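Local coordinates for glycosyl hydrolase family 2, TIM barrel domain protein (Parabacteroides merdae ATCC 43184, PDB 6DXU) that probably hydrolyses beta-glucuronides as a gut bacterial beta-glucuronidase of glycoside hydrolase family 2, releasing glucuronic acid from conjugated compounds, at residues A486-G491 against G561-S566; F493-S498 against I535-G540. All blocks are in the same frame, centred on the assembly; numbering follows the deposited sequence.

Contact 1: A486-G491 against G561-S566; sequences AGWYRG and GDWSES. With BCN (bicine), chain L.
The indoles of Trp488 and Trp563 meet obliquely: the six-membered ring of Trp488 and the five-membered ring of Trp563 have centroids 4.9 Å apart and planes at 56°. The far rim of the Trp488 benzo ring makes the touch, CH2 lying 3.5 Å from Trp563 NE1 and CZ2 3.6 Å from Trp563 CE2. Trp488 extends that rim across because its CG is anti to the backbone N (chi1 -168°). On the opposite face of Trp563 lies bicine, whose C3 comes within 3.4 Å of Trp563 CD1, so the indole is sandwiched between Trp488 and the ligand. Trp563 NE1 donates to Ser558 O, which helps to fix the ring's rotation. With an alanine here instead of Trp563, bicine would probably lose its aromatic wall, the Trp488 rim its partner and Ser558 O its indole donor. Next to Trp563 in the chain, Asp562 OD1 accepts from Ser564 N (2.8 Å, 156°), an Asx turn, and from Ser564 OG, both from one face of its carboxylate. Ser564 in turn is the N-cap of helix 565-579. The buried pair thus joins the loop after strand 479-481 to the turn between helices 557-560 and 565-579, where Asp562 and Trp563 form part of the bicine pocket.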
loop_
_atom_site.group_PDB
_atom_site.type_symbol
_atom_site.label_atom_id
_atom_site.label_comp_id
_atom_site.label_asym_id
_atom_site.label_seq_id
_atom_site.Cartn_x
_atom_site.Cartn_y
_atom_site.Cartn_z
ATOM N N ALA D 486 11.859 -3.556 -49.960
ATOM C CA ALA D 486 11.844 -3.182 -51.370
ATOM C C ALA D 486 10.843 -4.031 -52.147
ATOM O O ALA D 486 10.880 -5.266 -52.091
ATOM C CB ALA D 486 13.238 -3.342 -51.976
ATOM N N GLY D 487 9.973 -3.365 -52.904
ATOM C CA GLY D 487 8.956 -4.064 -53.653
ATOM C C GLY D 487 7.741 -4.436 -52.843
ATOM O O GLY D 487 6.837 -5.096 -53.373
ATOM N N TRP D 488 7.692 -4.072 -51.566
ATOM C CA TRP D 488 6.451 -4.321 -50.848
ATOM C C TRP D 488 5.907 -3.032 -50.258
ATOM O O TRP D 488 5.086 -2.372 -50.900
ATOM C CB TRP D 488 6.620 -5.395 -49.775
ATOM C CG TRP D 488 5.266 -5.820 -49.258
ATOM C CD1 TRP D 488 4.731 -5.574 -48.018
ATOM C CD2 TRP D 488 4.251 -6.490 -50.010
ATOM N NE1 TRP D 488 3.451 -6.093 -47.948
ATOM C CE2 TRP D 488 3.135 -6.655 -49.160
ATOM C CE3 TRP D 488 4.185 -6.987 -51.321
ATOM C CZ2 TRP D 488 1.962 -7.294 -49.579
ATOM C CZ3 TRP D 488 3.020 -7.625 -51.735
ATOM C CH2 TRP D 488 1.928 -7.770 -50.870
ATOM N N TYR D 489 6.373 -2.634 -49.067
ATOM C CA TYR D 489 5.824 -1.428 -48.455
ATOM C C TYR D 489 6.291 -0.161 -49.156
ATOM O O TYR D 489 5.660 0.885 -48.986
ATOM C CB TYR D 489 6.181 -1.358 -46.962
ATOM C CG TYR D 489 5.452 -2.387 -46.124
ATOM C CD1 TYR D 489 6.152 -3.300 -45.353
ATOM C CD2 TYR D 489 4.058 -2.463 -46.136
ATOM C CE1 TYR D 489 5.494 -4.246 -44.603
ATOM C CE2 TYR D 489 3.387 -3.412 -45.388
ATOM C CZ TYR D 489 4.111 -4.296 -44.617
ATOM O OH TYR D 489 3.459 -5.246 -43.858
ATOM N N ARG D 490 7.362 -0.235 -49.943
ATOM C CA ARG D 490 7.848 0.935 -50.657
ATOM C C ARG D 490 8.713 0.503 -51.833
ATOM O O ARG D 490 9.435 -0.499 -51.767
ATOM C CB ARG D 490 8.642 1.852 -49.716
ATOM C CG ARG D 490 9.068 3.175 -50.321
ATOM C CD ARG D 490 9.552 4.136 -49.234
ATOM N NE ARG D 490 8.500 4.431 -48.262
ATOM C CZ ARG D 490 7.603 5.406 -48.402
ATOM N NH1 ARG D 490 7.632 6.182 -49.479
ATOM N NH2 ARG D 490 6.680 5.607 -47.468
ATOM N N GLY D 491 8.628 1.275 -52.912
ATOM C CA GLY D 491 9.508 1.105 -54.050
ATOM C C GLY D 491 9.346 -0.196 -54.819
ATOM O O GLY D 491 8.331 -0.896 -54.744
ATOM N N GLY D 561 -0.878 -4.312 -55.100
ATOM C CA GLY D 561 -0.580 -5.609 -55.682
ATOM C C GLY D 561 -1.734 -6.582 -55.535
ATOM O O GLY D 561 -2.689 -6.355 -54.783
ATOM N N ASP D 562 -1.701 -7.664 -56.318
ATOM C CA ASP D 562 -2.794 -8.629 -56.181
ATOM C C ASP D 562 -2.632 -9.593 -55.011
ATOM O O ASP D 562 -3.551 -10.394 -54.766
ATOM C CB ASP D 562 -3.017 -9.460 -57.447
ATOM C CG ASP D 562 -1.832 -10.333 -57.825
ATOM O OD1 ASP D 562 -0.781 -10.349 -57.142
ATOM O OD2 ASP D 562 -1.944 -10.992 -58.890
ATOM N N TRP D 563 -1.465 -9.595 -54.353
ATOM C CA TRP D 563 -1.169 -10.522 -53.248
ATOM C C TRP D 563 -1.144 -11.973 -53.712
ATOM O O TRP D 563 -1.492 -12.905 -52.962
ATOM C CB TRP D 563 -2.118 -10.351 -52.060
ATOM C CG TRP D 563 -1.873 -9.073 -51.288
ATOM C CD1 TRP D 563 -1.577 -7.830 -51.803
ATOM C CD2 TRP D 563 -1.924 -8.914 -49.866
ATOM N NE1 TRP D 563 -1.431 -6.918 -50.774
ATOM C CE2 TRP D 563 -1.645 -7.560 -49.580
ATOM C CE3 TRP D 563 -2.181 -9.789 -48.805
ATOM C CZ2 TRP D 563 -1.606 -7.065 -48.268
ATOM C CZ3 TRP D 563 -2.139 -9.302 -47.512
ATOM C CH2 TRP D 563 -1.860 -7.950 -47.252
ATOM N N SER D 564 -0.790 -12.170 -54.970
ATOM C CA SER D 564 -0.646 -13.516 -55.479
ATOM C C SER D 564 0.707 -14.079 -55.081
ATOM O O SER D 564 1.657 -13.346 -54.798
ATOM C CB SER D 564 -0.784 -13.539 -56.999
ATOM O OG SER D 564 0.328 -12.902 -57.597
ATOM N N GLU D 565 0.782 -15.407 -55.058
ATOM C CA GLU D 565 2.076 -16.051 -54.907
ATOM C C GLU D 565 3.006 -15.705 -56.061
ATOM O O GLU D 565 4.226 -15.753 -55.902
ATOM C CB GLU D 565 1.905 -17.558 -54.820
ATOM C CG GLU D 565 0.981 -18.004 -53.729
ATOM C CD GLU D 565 1.275 -19.428 -53.324
ATOM O OE1 GLU D 565 0.338 -20.250 -53.203
ATOM O OE2 GLU D 565 2.461 -19.731 -53.140
ATOM N N SER D 566 2.443 -15.377 -57.229
ATOM C CA SER D 566 3.257 -15.153 -58.420
ATOM C C SER D 566 4.171 -13.950 -58.251
ATOM O O SER D 566 5.324 -13.971 -58.701
ATOM C CB SER D 566 2.347 -14.982 -59.640
ATOM O OG SER D 566 1.347 -16.001 -59.661
HETATM N N1 BCN L . -5.914 -6.764 -50.538
HETATM C C1 BCN L . -6.606 -5.666 -51.186
HETATM C C2 BCN L . -8.026 -6.108 -51.531
HETATM O O21 BCN L . -8.327 -7.327 -51.464
HETATM O O22 BCN L . -8.888 -5.257 -51.884
HETATM C C3 BCN L . -4.899 -7.267 -51.458
HETATM C C4 BCN L . -5.517 -8.155 -52.540
HETATM O O4 BCN L . -6.281 -9.172 -51.949
HETATM C C5 BCN L . -5.232 -6.249 -49.352
HETATM C C6 BCN L . -6.067 -6.504 -48.098
HETATM O O6 BCN L . -6.972 -7.544 -48.361
#

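Contact 2: F493-S498 against I535-G540; sequences FTDYKS and IEAGKG
Asp495 reaches across to Ala537 and Gly538 with its carboxylate, and this one side chain carries the contact. Its CB already points toward 535-540, and CG, anti to the carbonyl carbon (chi1 -78°), continues the approach to 3.8 Å from Gly538 N. At the tip the two oxygens differ in their roles. OD2 accepts from Gly538 N at 2.7 Å with an N-H...O angle of 167°, a short and nearly straight bond; the donor arrives on the syn side, 16° out of the carboxylate plane. The same oxygen lies against Ala537, 3.5 Å from its CA and 3.6 Å from its CB, whereas OD1 meets that methyl more distantly, at 4.1 Å. OD2 thus takes up the backbone N-H of Gly538, a residue with positive phi. Ala537 also rests on Val492, the residue just before Phe493. The contact lies at the surface, joining the lead-in to helix 496-504 to the loop between strand 512-513 and helix 557-560. Beneath that lead-in, Phe493 packs on Leu571 and His575 and meets the ring of Trp574, all on helix 565-579.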
loop_
_atom_site.group_PDB
_atom_site.type_symbol
_atom_site.label_atom_id
_atom_site.label_comp_id
_atom_site.label_asym_id
_atom_site.label_seq_id
_atom_site.Cartn_x
_atom_site.Cartn_y
_atom_site.Cartn_z
ATOM N N PHE D 493 11.305 -3.944 -56.101
ATOM C CA PHE D 493 12.282 -4.836 -55.500
ATOM C C PHE D 493 13.612 -4.833 -56.245
ATOM O O PHE D 493 14.613 -5.281 -55.676
ATOM C CB PHE D 493 11.722 -6.265 -55.326
ATOM C CG PHE D 493 11.274 -6.967 -56.602
ATOM C CD1 PHE D 493 9.937 -7.323 -56.769
ATOM C CD2 PHE D 493 12.190 -7.367 -57.568
ATOM C CE1 PHE D 493 9.511 -8.014 -57.903
ATOM C CE2 PHE D 493 11.773 -8.056 -58.704
ATOM C CZ PHE D 493 10.420 -8.379 -58.869
ATOM N N THR D 494 13.672 -4.305 -57.473
ATOM C CA THR D 494 14.973 -4.191 -58.132
ATOM C C THR D 494 15.877 -3.146 -57.481
ATOM O O THR D 494 17.064 -3.092 -57.817
ATOM C CB THR D 494 14.791 -3.862 -59.621
ATOM O OG1 THR D 494 13.907 -2.745 -59.750
ATOM C CG2 THR D 494 14.207 -5.047 -60.363
ATOM N N ASP D 495 15.358 -2.333 -56.559
ATOM C CA ASP D 495 16.179 -1.412 -55.775
ATOM C C ASP D 495 16.816 -2.050 -54.540
ATOM O O ASP D 495 17.543 -1.356 -53.821
ATOM C CB ASP D 495 15.355 -0.199 -55.347
ATOM C CG ASP D 495 15.173 0.808 -56.470
ATOM O OD1 ASP D 495 15.858 0.677 -57.503
ATOM O OD2 ASP D 495 14.364 1.743 -56.308
ATOM N N TYR D 496 16.586 -3.342 -54.290
ATOM C CA TYR D 496 17.040 -3.966 -53.047
ATOM C C TYR D 496 18.547 -3.789 -52.839
ATOM O O TYR D 496 18.992 -3.354 -51.768
ATOM C CB TYR D 496 16.667 -5.452 -53.051
ATOM C CG TYR D 496 17.501 -6.291 -52.100
ATOM C CD1 TYR D 496 18.437 -7.209 -52.585
ATOM C CD2 TYR D 496 17.374 -6.145 -50.725
ATOM C CE1 TYR D 496 19.208 -7.977 -51.716
ATOM C CE2 TYR D 496 18.141 -6.891 -49.855
ATOM C CZ TYR D 496 19.054 -7.803 -50.354
ATOM O OH TYR D 496 19.814 -8.548 -49.479
ATOM N N LYS D 497 19.350 -4.120 -53.851
ATOM C CA LYS D 497 20.802 -4.089 -53.679
ATOM C C LYS D 497 21.302 -2.671 -53.418
ATOM O O LYS D 497 22.120 -2.446 -52.513
ATOM C CB LYS D 497 21.489 -4.680 -54.909
ATOM C CG LYS D 497 23.010 -4.704 -54.813
ATOM C CD LYS D 497 23.589 -5.485 -55.971
ATOM C CE LYS D 497 25.097 -5.388 -56.023
ATOM N NZ LYS D 497 25.615 -6.300 -57.094
ATOM N N SER D 498 20.822 -1.696 -54.195
ATOM C CA SER D 498 21.307 -0.329 -54.011
ATOM C C SER D 498 20.892 0.231 -52.651
ATOM O O SER D 498 21.673 0.941 -52.000
ATOM C CB SER D 498 20.818 0.571 -55.146
ATOM O OG SER D 498 19.419 0.746 -55.104
ATOM N N ILE D 535 4.945 2.062 -60.144
ATOM C CA ILE D 535 5.644 2.290 -58.884
ATOM C C ILE D 535 6.994 2.921 -59.197
ATOM O O ILE D 535 7.767 2.389 -60.001
ATOM C CB ILE D 535 5.816 0.978 -58.101
ATOM C CG1 ILE D 535 4.482 0.234 -57.984
ATOM C CG2 ILE D 535 6.408 1.257 -56.723
ATOM C CD1 ILE D 535 3.415 1.006 -57.261
ATOM N N GLU D 536 7.276 4.063 -58.574
ATOM C CA GLU D 536 8.510 4.789 -58.850
ATOM C C GLU D 536 9.695 4.119 -58.160
ATOM O O GLU D 536 9.633 3.803 -56.966
ATOM C CB GLU D 536 8.390 6.243 -58.392
ATOM N N ALA D 537 10.769 3.904 -58.918
ATOM C CA ALA D 537 12.043 3.446 -58.383
ATOM C C ALA D 537 12.880 4.628 -57.893
ATOM O O ALA D 537 12.649 5.782 -58.265
ATOM C CB ALA D 537 12.823 2.666 -59.445
ATOM N N GLY D 538 13.859 4.322 -57.039
ATOM C CA GLY D 538 14.826 5.312 -56.595
ATOM C C GLY D 538 14.390 6.214 -55.463
ATOM O O GLY D 538 14.986 7.282 -55.276
ATOM N N LYS D 539 13.371 5.829 -54.690
ATOM C CA LYS D 539 12.871 6.681 -53.613
ATOM C C LYS D 539 12.840 5.936 -52.279
ATOM O O LYS D 539 12.051 6.274 -51.388
ATOM C CB LYS D 539 11.487 7.239 -53.949
ATOM N N GLY D 540 13.690 4.921 -52.131
ATOM C CA GLY D 540 13.810 4.184 -50.888
ATOM C C GLY D 540 12.968 2.922 -50.876
ATOM O O GLY D 540 12.333 2.532 -51.865
#

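Overall arrangement
Contact 1 and contact 2 have centres 13 Å apart. Their segments run in the order 486-491, 493-498, 535-540, 561-566, so both segments of contact 2 fall between those of contact 1 in sequence. A single residue separates 486-491 from 493-498, and the two contacts touch directly: Ala486 O packs on Phe493 CB at 3.5 Å, and Gly491 O on Ile535 CG2 at the same distance. Helix 565-579 is common ground, beginning in contact 1 and lying under Phe493 of contact 2. The pair thus spans a continuous patch of the TIM barrel region, from the exposed loop surface inward to the bicine pocket.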